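Local coordinates for protein Rho guanine nucleotide exchange factor 11 (Homo sapiens, PDB 5JHH) that probably activates Rho-family GTPases by promoting exchange of GDP for GTP, using a Dbl-homology domain paired with a PH domain, at residues A127-L130 / I131-Q135; L102-D106 / G107-E111; Q18-I21 / D22-V26; E178-I181 / K182-G186. One frame throughout, in Å; residues are numbered along the deposited sequence.

Contact 1 of 4, residues A127-L130 / I131-Q135; sequences ALEL and IKTKQ
Four consecutive i to i+4 backbone bonds join residues 127-130 to 131-135 along helix 124-137, from Ile131 N to Ala127 O through to Lys134 N on Leu130 O, the last of them the shortest at 2.8 Å. Thr133 adds a side-chain bond to this set. With OG1 beside its own backbone N and anti to the carbonyl carbon (chi1 -67°), the hydroxyl folds back and donates to Glu129 O at 3.2 Å. Thr133 N reaches the same Glu129 O at 3.0 Å from the opposite face of the carbonyl plane, so one oxygen is gripped twice by one residue. On the neighbouring flank Glu129 and Lys132 cross at an angle, more loosely held. Glu129 OE2 is 3.9 Å from Lys132 NZ, a long salt bridge, and lies nearer the methylene Lys132 CE, at 3.4 Å; the ammonium has its stronger partner in an acidic side chain of another protein's chain. This is an amphipathic helix of the all-helical Dbl-homology domain, with polar residues on one flank and Leu128 and Ile131 buried on the other. Ile131 packs against Leu66 and Phe141 from helices 60-66 and 139-150, and its CD1 also comes within 3.7 Å of Ala127 O. Leu130 crosses Lys134 at a slant, CD1 to CE at 3.8 Å, an apolar touch along the lysine's aliphatic part. Bends at chi3 and chi4 turn that chain before its end, and Lys134 NZ forms a salt bridge with Glu62.

Contact 2 of 4, residues L102-D106 / G107-E111; sequences LARFD and GPARE
Arg104 reaches from residues 102-106 across to Ala109. CB sets out away from 107-111 and lies 4.1 Å above the plane of the Phe105 ring, over its centre. CG stands anti to the backbone N (chi1 -164°), but the next bond is almost eclipsed (chi2 4°), and this curl, with a second bend at chi3, takes the chain past Ile76 and Trp80 of helix 70-89 and brings the guanidinium to Ala109, with CZ 4.0 Å from Ala109 O. At the tip, NH1 approaches Ala109 O at 2.7 Å. The oxygen sits at the guanidinium edge, in its plane, yet the bond is weak because the N-H points off line, at 124°. NH2 meets a bound glycerol, also weakly. The group spans the break between helix 98-105 and helix 107-121 of the Dbl-homology domain. There Asp106 leaves helical geometry and Gly107 takes a positive phi, which a residue without a side chain adopts readily. Asp106 O turns to the new helix and receives weak bonds from Ala109 N at 3.0 Å and Arg110 N at 3.2 Å. Ala109 points its methyl back into the turn, CB being only 2.9 Å from Ala103 O, which is tight packing. Arg110 lays CB against Phe105 O at 3.3 Å; beyond that its extended chain leads off to Gln200, whose side-chain amide also bonds Asp106 OD1.

Contact 3 of 4, residues Q18-I21 / D22-V26; sequences QREI and DRQEV
The Glu20 carboxylate meets both the Arg23 guanidinium and the Gln24 amide, and one oxygen, OE2, serves the two. Gln24 NE2 donates to Glu20 OE2 at 3.0 Å in a nearly straight bond (174°); the oxygen lies in the plane of the Gln24 amide, while the nitrogen stands well above the carboxylate plane. The carboxylate and amide planes are 61° apart. Arg23 comes in from another direction with an extended chain and offers NH2 edge-on, Glu20 OE2 lying in the guanidinium plane: a salt bridge, Arg23 NH2 to Glu20 OE2 at 3.4 Å, whose hydrogen bond is weak. On its way, Arg23 CD passes 3.5 Å from Glu20 OE2. The bend of Glu20 at chi2 is what carries the carboxylate forward along the helix to these donors. All this belongs to the opening turns of the long helix 18-54, where side-chain pairs supplement regular backbone bonds such as Arg23 N to Arg19 O at 2.9 Å. Those turns are fastened to the backbone just before helix 98-105: Arg23 NH2 and Gln24 NE2 both donate to Ile94 O, and Arg23 NH1 to Lys95 O. With an alanine here in place of Glu20, Arg23 would probably lose its nearby carboxylate and Gln24 NE2 one of its two acceptors, leaving Ile94 O to hold both. On another flank Gln18 and Asp22 cross with their amide and carboxylate planes 78° apart. Asp22 OD1 comes 2.9 Å from Gln18 O without a bond, since both are acceptors, while Asp22 N donates to Gln18 O, likewise at 2.9 Å.

Contact 4 of 4, residues E178-I181 / K182-G186; sequences ESII and KHTEG
The His183 imidazole lies beside the backbone of Ser179, its ND1 3.4 Å from Ser179 O at an angle too poor for a hydrogen bond. Lys182 CG rests 3.7 Å above one face of that ring, displaced toward the rim, and Asp22 and Arg23 of helix 18-54 also touch His183. The carbonyls of 179-181 belong to the C-terminal end of helix 165-182, in the Dbl-homology domain, where the chain leaves for the loop before helix 189-227. Regular pairing persists in Lys182 N to Glu178 O at 3.0 Å. After that, His183 N has only weak bonds, to Ser179 O and Ile180 O, and Thr184 N bonds Ile181 O at 2.8 Å from well above the carbonyl plane. Thr184 holds OG1 beside its own N (chi1 -61°), from where the hydroxyl donates to Ile180 O at 2.6 Å, again above the plane. A valine in its place would probably leave Ile180 O with just the weak bond from His183 N and the exit of the chain less firmly held. With Thr184 N poorly aligned on Ile180 O, the hydroxyl takes the donor role that the backbone N-H would play in a regular helix.

Overall arrangement
From the N terminus the order is contact 3, contact 2, contact 1, contact 4, strictly in series; each lies within one continuous stretch, so none closes a long loop and none nests or crosses. Contact 3 starts helix 18-54, contact 2 bends helix 98-105 into helix 107-121, contact 1 sits on helix 124-137, and contact 4 ends helix 165-182. Contacts 3 and 4 touch directly, with Val26 CG2 3.0 Å from Ser179 OG and Arg23 packed on His183, tying the first helix to the later turn. Contact 2 is nearby, its nearest atoms about 9 Å from contact 4. Contact 1 stands apart, its centre about 43 Å from that of contact 4.

Contact 1 of 4, residues A127-L130 / I131-Q135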
loop_
_atom_site.group_PDB
_atom_site.type_symbol
_atom_site.label_atom_id
_atom_site.label_comp_id
_atom_site.label_asym_id
_atom_site.label_seq_id
_atom_site.Cartn_x
_atom_site.Cartn_y
_atom_site.Cartn_z
ATOM N N ALA A 127 15.292 4.677 5.637
ATOM C CA ALA A 127 15.755 4.829 7.009
ATOM C C ALA A 127 15.513 3.570 7.837
ATOM O O ALA A 127 16.332 3.211 8.710
ATOM C CB ALA A 127 15.073 5.997 7.679
ATOM N N LEU A 128 14.391 2.913 7.597
ATOM C CA LEU A 128 14.100 1.703 8.341
ATOM C C LEU A 128 15.000 0.541 7.977
ATOM O O LEU A 128 15.271 -0.255 8.820
ATOM C CB LEU A 128 12.668 1.275 8.103
ATOM C CG LEU A 128 11.647 2.143 8.799
ATOM C CD1 LEU A 128 10.229 1.716 8.405
ATOM C CD2 LEU A 128 11.827 2.092 10.317
ATOM N N GLU A 129 15.373 0.399 6.715
ATOM C CA GLU A 129 16.392 -0.558 6.316
ATOM C C GLU A 129 17.746 -0.265 6.988
ATOM O O GLU A 129 18.418 -1.162 7.468
ATOM C CB GLU A 129 16.573 -0.556 4.796
ATOM C CG GLU A 129 15.941 -1.765 4.103
ATOM C CD GLU A 129 16.554 -3.115 4.540
ATOM O OE1 GLU A 129 17.775 -3.188 4.845
ATOM O OE2 GLU A 129 15.817 -4.122 4.554
ATOM N N LEU A 130 18.130 0.994 7.046
ATOM C CA LEU A 130 19.308 1.366 7.833
ATOM C C LEU A 130 19.188 0.932 9.311
ATOM O O LEU A 130 20.141 0.398 9.872
ATOM C CB LEU A 130 19.569 2.865 7.738
ATOM C CG LEU A 130 20.807 3.570 8.346
ATOM C CD1 LEU A 130 20.528 4.362 9.636
ATOM C CD2 LEU A 130 22.028 2.648 8.544
ATOM N N ILE A 131 18.056 1.212 9.949
ATOM C CA ILE A 131 17.864 0.841 11.348
ATOM C C ILE A 131 17.992 -0.678 11.483
ATOM O O ILE A 131 18.532 -1.172 12.446
ATOM C CB ILE A 131 16.465 1.245 11.891
ATOM C CG1 ILE A 131 16.547 2.440 12.811
ATOM C CG2 ILE A 131 15.884 0.173 12.815
ATOM C CD1 ILE A 131 17.296 3.606 12.250
ATOM N N LYS A 132 17.461 -1.414 10.530
ATOM C CA LYS A 132 17.521 -2.837 10.612
ATOM C C LYS A 132 18.977 -3.283 10.547
ATOM O O LYS A 132 19.395 -4.182 11.256
ATOM C CB LYS A 132 16.729 -3.443 9.481
ATOM C CG LYS A 132 16.355 -4.883 9.716
ATOM C CD LYS A 132 14.980 -5.194 9.142
ATOM C CE LYS A 132 15.013 -5.346 7.636
ATOM N NZ LYS A 132 13.928 -6.269 7.197
ATOM N N THR A 133 19.755 -2.628 9.709
ATOM C CA THR A 133 21.149 -3.008 9.563
ATOM C C THR A 133 21.863 -2.716 10.859
ATOM O O THR A 133 22.597 -3.557 11.407
ATOM C CB THR A 133 21.787 -2.237 8.419
ATOM O OG1 THR A 133 21.180 -2.671 7.214
ATOM C CG2 THR A 133 23.255 -2.486 8.346
ATOM N N LYS A 134 21.609 -1.518 11.361
ATOM C CA LYS A 134 22.206 -1.077 12.600
ATOM C C LYS A 134 21.964 -2.052 13.748
ATOM O O LYS A 134 22.818 -2.244 14.577
ATOM C CB LYS A 134 21.659 0.278 12.965
ATOM C CG LYS A 134 22.643 1.093 13.716
ATOM C CD LYS A 134 22.143 2.518 13.941
ATOM C CE LYS A 134 22.473 3.395 12.752
ATOM N NZ LYS A 134 23.838 3.981 12.839
ATOM N N GLN A 135 20.765 -2.598 13.836
ATOM C CA GLN A 135 20.406 -3.523 14.904
ATOM C C GLN A 135 21.182 -4.822 14.761
ATOM O O GLN A 135 21.523 -5.448 15.736
ATOM C CB GLN A 135 18.892 -3.844 14.856
ATOM C CG GLN A 135 18.000 -2.883 15.630
ATOM C CD GLN A 135 16.511 -3.136 15.411
ATOM O OE1 GLN A 135 15.844 -3.702 16.253
ATOM N NE2 GLN A 135 15.991 -2.697 14.283
#

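Contact 2 of 4, residues L102-D106 / G107-E111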
loop_
_atom_site.group_PDB
_atom_site.type_symbol
_atom_site.label_atom_id
_atom_site.label_comp_id
_atom_site.label_asym_id
_atom_site.label_seq_id
_atom_site.Cartn_x
_atom_site.Cartn_y
_atom_site.Cartn_z
ATOM N N LEU A 102 -12.367 21.473 6.557
ATOM C CA LEU A 102 -11.639 22.363 5.674
ATOM C C LEU A 102 -10.471 23.064 6.373
ATOM O O LEU A 102 -9.506 23.436 5.721
ATOM C CB LEU A 102 -12.554 23.424 5.042
ATOM C CG LEU A 102 -13.706 22.869 4.195
ATOM C CD1 LEU A 102 -14.649 24.003 3.795
ATOM C CD2 LEU A 102 -13.191 22.158 2.951
ATOM N N ALA A 103 -10.560 23.275 7.673
ATOM C CA ALA A 103 -9.487 23.927 8.352
ATOM C C ALA A 103 -8.223 23.024 8.412
ATOM O O ALA A 103 -7.099 23.515 8.620
ATOM C CB ALA A 103 -9.931 24.360 9.737
ATOM N N ARG A 104 -8.391 21.726 8.200
ATOM C CA ARG A 104 -7.218 20.830 8.112
ATOM C C ARG A 104 -6.821 20.441 6.697
ATOM O O ARG A 104 -5.659 20.187 6.414
ATOM C CB ARG A 104 -7.425 19.571 8.944
ATOM C CG ARG A 104 -6.156 18.741 9.238
ATOM C CD ARG A 104 -4.874 19.409 8.690
ATOM N NE ARG A 104 -4.208 20.160 9.672
ATOM C CZ ARG A 104 -3.294 21.084 9.497
ATOM N NH1 ARG A 104 -2.899 21.535 8.322
ATOM N NH2 ARG A 104 -2.811 21.584 10.586
ATOM N N PHE A 105 -7.768 20.365 5.798
ATOM C CA PHE A 105 -7.513 19.688 4.543
ATOM C C PHE A 105 -7.645 20.538 3.336
ATOM O O PHE A 105 -7.505 20.029 2.228
ATOM C CB PHE A 105 -8.492 18.515 4.385
ATOM C CG PHE A 105 -8.373 17.491 5.444
ATOM C CD1 PHE A 105 -7.158 16.873 5.691
ATOM C CD2 PHE A 105 -9.494 17.072 6.156
ATOM C CE1 PHE A 105 -7.045 15.918 6.705
ATOM C CE2 PHE A 105 -9.388 16.094 7.124
ATOM C CZ PHE A 105 -8.144 15.530 7.407
ATOM N N ASP A 106 -7.932 21.822 3.519
ATOM C CA ASP A 106 -8.107 22.738 2.389
ATOM C C ASP A 106 -7.155 23.943 2.476
ATOM O O ASP A 106 -6.688 24.295 3.556
ATOM C CB ASP A 106 -9.554 23.228 2.380
ATOM C CG ASP A 106 -9.965 23.900 1.060
ATOM O OD1 ASP A 106 -9.554 23.462 -0.043
ATOM O OD2 ASP A 106 -10.732 24.872 1.132
ATOM N N GLY A 107 -6.920 24.561 1.315
ATOM C CA GLY A 107 -6.139 25.750 1.155
ATOM C C GLY A 107 -4.784 25.627 1.819
ATOM O O GLY A 107 -4.132 24.613 1.676
ATOM N N PRO A 108 -4.386 26.664 2.575
ATOM C CA PRO A 108 -3.102 26.689 3.206
ATOM C C PRO A 108 -2.887 25.454 4.088
ATOM O O PRO A 108 -1.761 24.973 4.176
ATOM C CB PRO A 108 -3.154 27.961 4.052
ATOM C CG PRO A 108 -4.018 28.888 3.233
ATOM C CD PRO A 108 -5.113 27.947 2.750
ATOM N N ALA A 109 -3.955 24.972 4.704
ATOM C CA ALA A 109 -3.872 23.956 5.705
ATOM C C ALA A 109 -3.536 22.643 5.039
ATOM O O ALA A 109 -2.824 21.832 5.590
ATOM C CB ALA A 109 -5.172 23.819 6.473
ATOM N N ARG A 110 -4.018 22.496 3.815
ATOM C CA ARG A 110 -3.671 21.356 2.984
ATOM C C ARG A 110 -2.203 21.411 2.574
ATOM O O ARG A 110 -1.505 20.399 2.632
ATOM C CB ARG A 110 -4.533 21.272 1.742
ATOM C CG ARG A 110 -3.801 20.570 0.606
ATOM C CD ARG A 110 -4.643 20.103 -0.560
ATOM N NE ARG A 110 -3.744 19.500 -1.516
ATOM C CZ ARG A 110 -3.853 19.597 -2.839
ATOM N NH1 ARG A 110 -4.914 20.135 -3.406
ATOM N NH2 ARG A 110 -2.908 19.097 -3.602
ATOM N N GLU A 111 -1.739 22.572 2.145
ATOM C CA GLU A 111 -0.360 22.690 1.702
ATOM C C GLU A 111 0.567 22.272 2.853
ATOM O O GLU A 111 1.510 21.502 2.645
ATOM C CB GLU A 111 -0.035 24.130 1.265
ATOM C CG GLU A 111 -0.828 24.638 0.070
ATOM C CD GLU A 111 -0.521 23.868 -1.182
ATOM O OE1 GLU A 111 0.656 23.474 -1.370
ATOM O OE2 GLU A 111 -1.433 23.611 -1.958
#

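Contact 3 of 4, residues Q18-I21 / D22-V26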
loop_
_atom_site.group_PDB
_atom_site.type_symbol
_atom_site.label_atom_id
_atom_site.label_comp_id
_atom_site.label_asym_id
_atom_site.label_seq_id
_atom_site.Cartn_x
_atom_site.Cartn_y
_atom_site.Cartn_z
ATOM N N GLN A 18 -32.022 7.415 12.642
ATOM C CA GLN A 18 -30.947 6.443 12.407
ATOM C C GLN A 18 -29.780 7.066 11.628
ATOM O O GLN A 18 -28.616 6.814 11.930
ATOM C CB GLN A 18 -31.490 5.229 11.625
ATOM C CG GLN A 18 -30.565 4.006 11.525
ATOM C CD GLN A 18 -30.200 3.387 12.874
ATOM O OE1 GLN A 18 -29.336 2.519 12.944
ATOM N NE2 GLN A 18 -30.860 3.821 13.949
ATOM N N ARG A 19 -30.117 7.836 10.599
ATOM C CA ARG A 19 -29.142 8.565 9.821
ATOM C C ARG A 19 -28.327 9.492 10.710
ATOM O O ARG A 19 -27.120 9.512 10.613
ATOM C CB ARG A 19 -29.833 9.376 8.735
ATOM C CG ARG A 19 -28.906 9.881 7.637
ATOM C CD ARG A 19 -29.616 10.882 6.737
ATOM N NE ARG A 19 -29.062 10.931 5.383
ATOM C CZ ARG A 19 -29.170 9.959 4.479
ATOM N NH1 ARG A 19 -28.638 10.118 3.272
ATOM N NH2 ARG A 19 -29.788 8.819 4.775
ATOM N N GLU A 20 -28.971 10.245 11.586
ATOM C CA GLU A 20 -28.253 11.187 12.415
ATOM C C GLU A 20 -27.490 10.482 13.547
ATOM O O GLU A 20 -26.473 10.976 14.033
ATOM C CB GLU A 20 -29.195 12.254 12.973
ATOM C CG GLU A 20 -28.583 13.181 14.032
ATOM C CD GLU A 20 -27.416 14.048 13.528
ATOM O OE1 GLU A 20 -27.612 15.265 13.343
ATOM O OE2 GLU A 20 -26.295 13.530 13.346
ATOM N N ILE A 21 -27.967 9.318 13.960
ATOM C CA ILE A 21 -27.225 8.507 14.901
ATOM C C ILE A 21 -25.925 8.065 14.220
ATOM O O ILE A 21 -24.860 8.128 14.807
ATOM C CB ILE A 21 -27.991 7.235 15.286
ATOM C CG1 ILE A 21 -29.358 7.556 15.915
ATOM C CG2 ILE A 21 -27.143 6.377 16.229
ATOM C CD1 ILE A 21 -29.367 7.546 17.435
ATOM N N ASP A 22 -26.048 7.585 12.983
ATOM C CA ASP A 22 -24.929 7.021 12.256
ATOM C C ASP A 22 -23.889 8.085 11.936
ATOM O O ASP A 22 -22.709 7.819 12.048
ATOM C CB ASP A 22 -25.395 6.348 10.963
ATOM C CG ASP A 22 -26.233 5.099 11.230
ATOM O OD1 ASP A 22 -26.557 4.842 12.408
ATOM O OD2 ASP A 22 -26.604 4.409 10.259
ATOM N N ARG A 23 -24.359 9.268 11.545
ATOM C CA ARG A 23 -23.537 10.441 11.363
ATOM C C ARG A 23 -22.739 10.728 12.611
ATOM O O ARG A 23 -21.518 10.915 12.535
ATOM C CB ARG A 23 -24.417 11.635 11.006
ATOM C CG ARG A 23 -23.664 12.837 10.509
ATOM C CD ARG A 23 -24.581 14.033 10.338
ATOM N NE ARG A 23 -23.774 15.226 10.204
ATOM C CZ ARG A 23 -23.548 16.112 11.173
ATOM N NH1 ARG A 23 -22.746 17.119 10.913
ATOM N NH2 ARG A 23 -24.132 16.028 12.370
ATOM N N GLN A 24 -23.388 10.681 13.770
ATOM C CA GLN A 24 -22.675 10.921 15.041
ATOM C C GLN A 24 -21.616 9.877 15.334
ATOM O O GLN A 24 -20.578 10.181 15.921
ATOM C CB GLN A 24 -23.625 10.967 16.218
ATOM C CG GLN A 24 -24.574 12.131 16.136
ATOM C CD GLN A 24 -23.850 13.438 16.164
ATOM O OE1 GLN A 24 -23.005 13.640 16.997
ATOM N NE2 GLN A 24 -24.184 14.333 15.246
ATOM N N GLU A 25 -21.905 8.643 14.972
ATOM C CA GLU A 25 -20.984 7.569 15.256
ATOM C C GLU A 25 -19.695 7.777 14.488
ATOM O O GLU A 25 -18.610 7.620 15.039
ATOM C CB GLU A 25 -21.573 6.220 14.847
ATOM C CG GLU A 25 -22.578 5.657 15.829
ATOM C CD GLU A 25 -21.951 5.310 17.162
ATOM O OE1 GLU A 25 -20.714 5.218 17.236
ATOM O OE2 GLU A 25 -22.691 5.134 18.146
ATOM N N VAL A 26 -19.825 8.061 13.203
ATOM C CA VAL A 26 -18.664 8.223 12.355
ATOM C C VAL A 26 -17.818 9.432 12.791
ATOM O O VAL A 26 -16.578 9.398 12.792
ATOM C CB VAL A 26 -19.050 8.437 10.898
ATOM C CG1 VAL A 26 -17.791 8.411 10.053
ATOM C CG2 VAL A 26 -19.967 7.341 10.437
#

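Contact 4 of 4, residues E178-I181 / K182-G186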
loop_
_atom_site.group_PDB
_atom_site.type_symbol
_atom_site.label_atom_id
_atom_site.label_comp_id
_atom_site.label_asym_id
_atom_site.label_seq_id
_atom_site.Cartn_x
_atom_site.Cartn_y
_atom_site.Cartn_z
ATOM N N GLU A 178 -16.115 10.002 3.468
ATOM C CA GLU A 178 -17.138 9.387 2.614
ATOM C C GLU A 178 -18.271 8.893 3.489
ATOM O O GLU A 178 -19.427 9.176 3.239
ATOM C CB GLU A 178 -16.581 8.257 1.753
ATOM C CG GLU A 178 -15.924 8.760 0.467
ATOM C CD GLU A 178 -14.841 7.828 -0.087
ATOM O OE1 GLU A 178 -15.070 6.603 -0.093
ATOM O OE2 GLU A 178 -13.747 8.306 -0.513
ATOM N N SER A 179 -17.940 8.251 4.584
ATOM C CA SER A 179 -18.966 7.775 5.475
ATOM C C SER A 179 -19.770 8.884 6.208
ATOM O O SER A 179 -20.971 8.738 6.443
ATOM C CB SER A 179 -18.350 6.808 6.468
ATOM O OG SER A 179 -19.190 6.754 7.593
ATOM N N ILE A 180 -19.134 9.987 6.572
ATOM C CA ILE A 180 -19.879 11.114 7.134
ATOM C C ILE A 180 -20.828 11.719 6.098
ATOM O O ILE A 180 -21.976 12.090 6.423
ATOM C CB ILE A 180 -18.947 12.210 7.605
ATOM C CG1 ILE A 180 -18.161 11.739 8.835
ATOM C CG2 ILE A 180 -19.692 13.480 7.986
ATOM C CD1 ILE A 180 -16.925 12.571 9.089
ATOM N N ILE A 181 -20.303 11.879 4.890
ATOM C CA ILE A 181 -21.012 12.469 3.783
ATOM C C ILE A 181 -22.299 11.676 3.513
ATOM O O ILE A 181 -23.383 12.231 3.462
ATOM C CB ILE A 181 -20.105 12.422 2.545
ATOM C CG1 ILE A 181 -19.069 13.532 2.651
ATOM C CG2 ILE A 181 -20.921 12.471 1.241
ATOM C CD1 ILE A 181 -17.951 13.401 1.657
ATOM N N LYS A 182 -22.130 10.369 3.351
ATOM C CA LYS A 182 -23.193 9.393 3.322
ATOM C C LYS A 182 -24.286 9.630 4.334
ATOM O O LYS A 182 -25.439 9.357 4.039
ATOM C CB LYS A 182 -22.606 7.998 3.566
ATOM C CG LYS A 182 -23.637 6.884 3.734
ATOM C CD LYS A 182 -23.035 5.496 3.513
ATOM C CE LYS A 182 -24.111 4.426 3.343
ATOM N NZ LYS A 182 -23.667 3.113 3.895
ATOM N N HIS A 183 -23.953 10.057 5.538
ATOM C CA HIS A 183 -25.000 10.285 6.531
ATOM C C HIS A 183 -25.327 11.753 6.732
ATOM O O HIS A 183 -25.883 12.130 7.746
ATOM C CB HIS A 183 -24.654 9.608 7.831
ATOM C CG HIS A 183 -24.561 8.125 7.699
ATOM N ND1 HIS A 183 -23.506 7.392 8.196
ATOM C CD2 HIS A 183 -25.378 7.239 7.084
ATOM C CE1 HIS A 183 -23.684 6.115 7.909
ATOM N NE2 HIS A 183 -24.810 5.997 7.229
ATOM N N THR A 184 -25.024 12.580 5.740
ATOM C CA THR A 184 -25.310 14.013 5.812
ATOM C C THR A 184 -26.427 14.359 4.810
ATOM O O THR A 184 -26.438 13.866 3.664
ATOM C CB THR A 184 -24.018 14.811 5.476
ATOM O OG1 THR A 184 -23.014 14.502 6.434
ATOM C CG2 THR A 184 -24.248 16.329 5.473
ATOM N N GLU A 185 -27.362 15.209 5.219
ATOM C CA GLU A 185 -28.513 15.534 4.353
ATOM C C GLU A 185 -27.933 16.197 3.140
ATOM O O GLU A 185 -27.119 17.105 3.281
ATOM C CB GLU A 185 -29.493 16.501 5.035
ATOM C CG GLU A 185 -30.153 15.965 6.294
ATOM C CD GLU A 185 -31.277 14.993 5.998
ATOM O OE1 GLU A 185 -32.266 15.454 5.393
ATOM O OE2 GLU A 185 -31.180 13.788 6.377
ATOM N N GLY A 186 -28.306 15.732 1.959
ATOM C CA GLY A 186 -27.937 16.393 0.688
ATOM C C GLY A 186 -28.575 17.771 0.487
ATOM O O GLY A 186 -29.414 18.197 1.276
#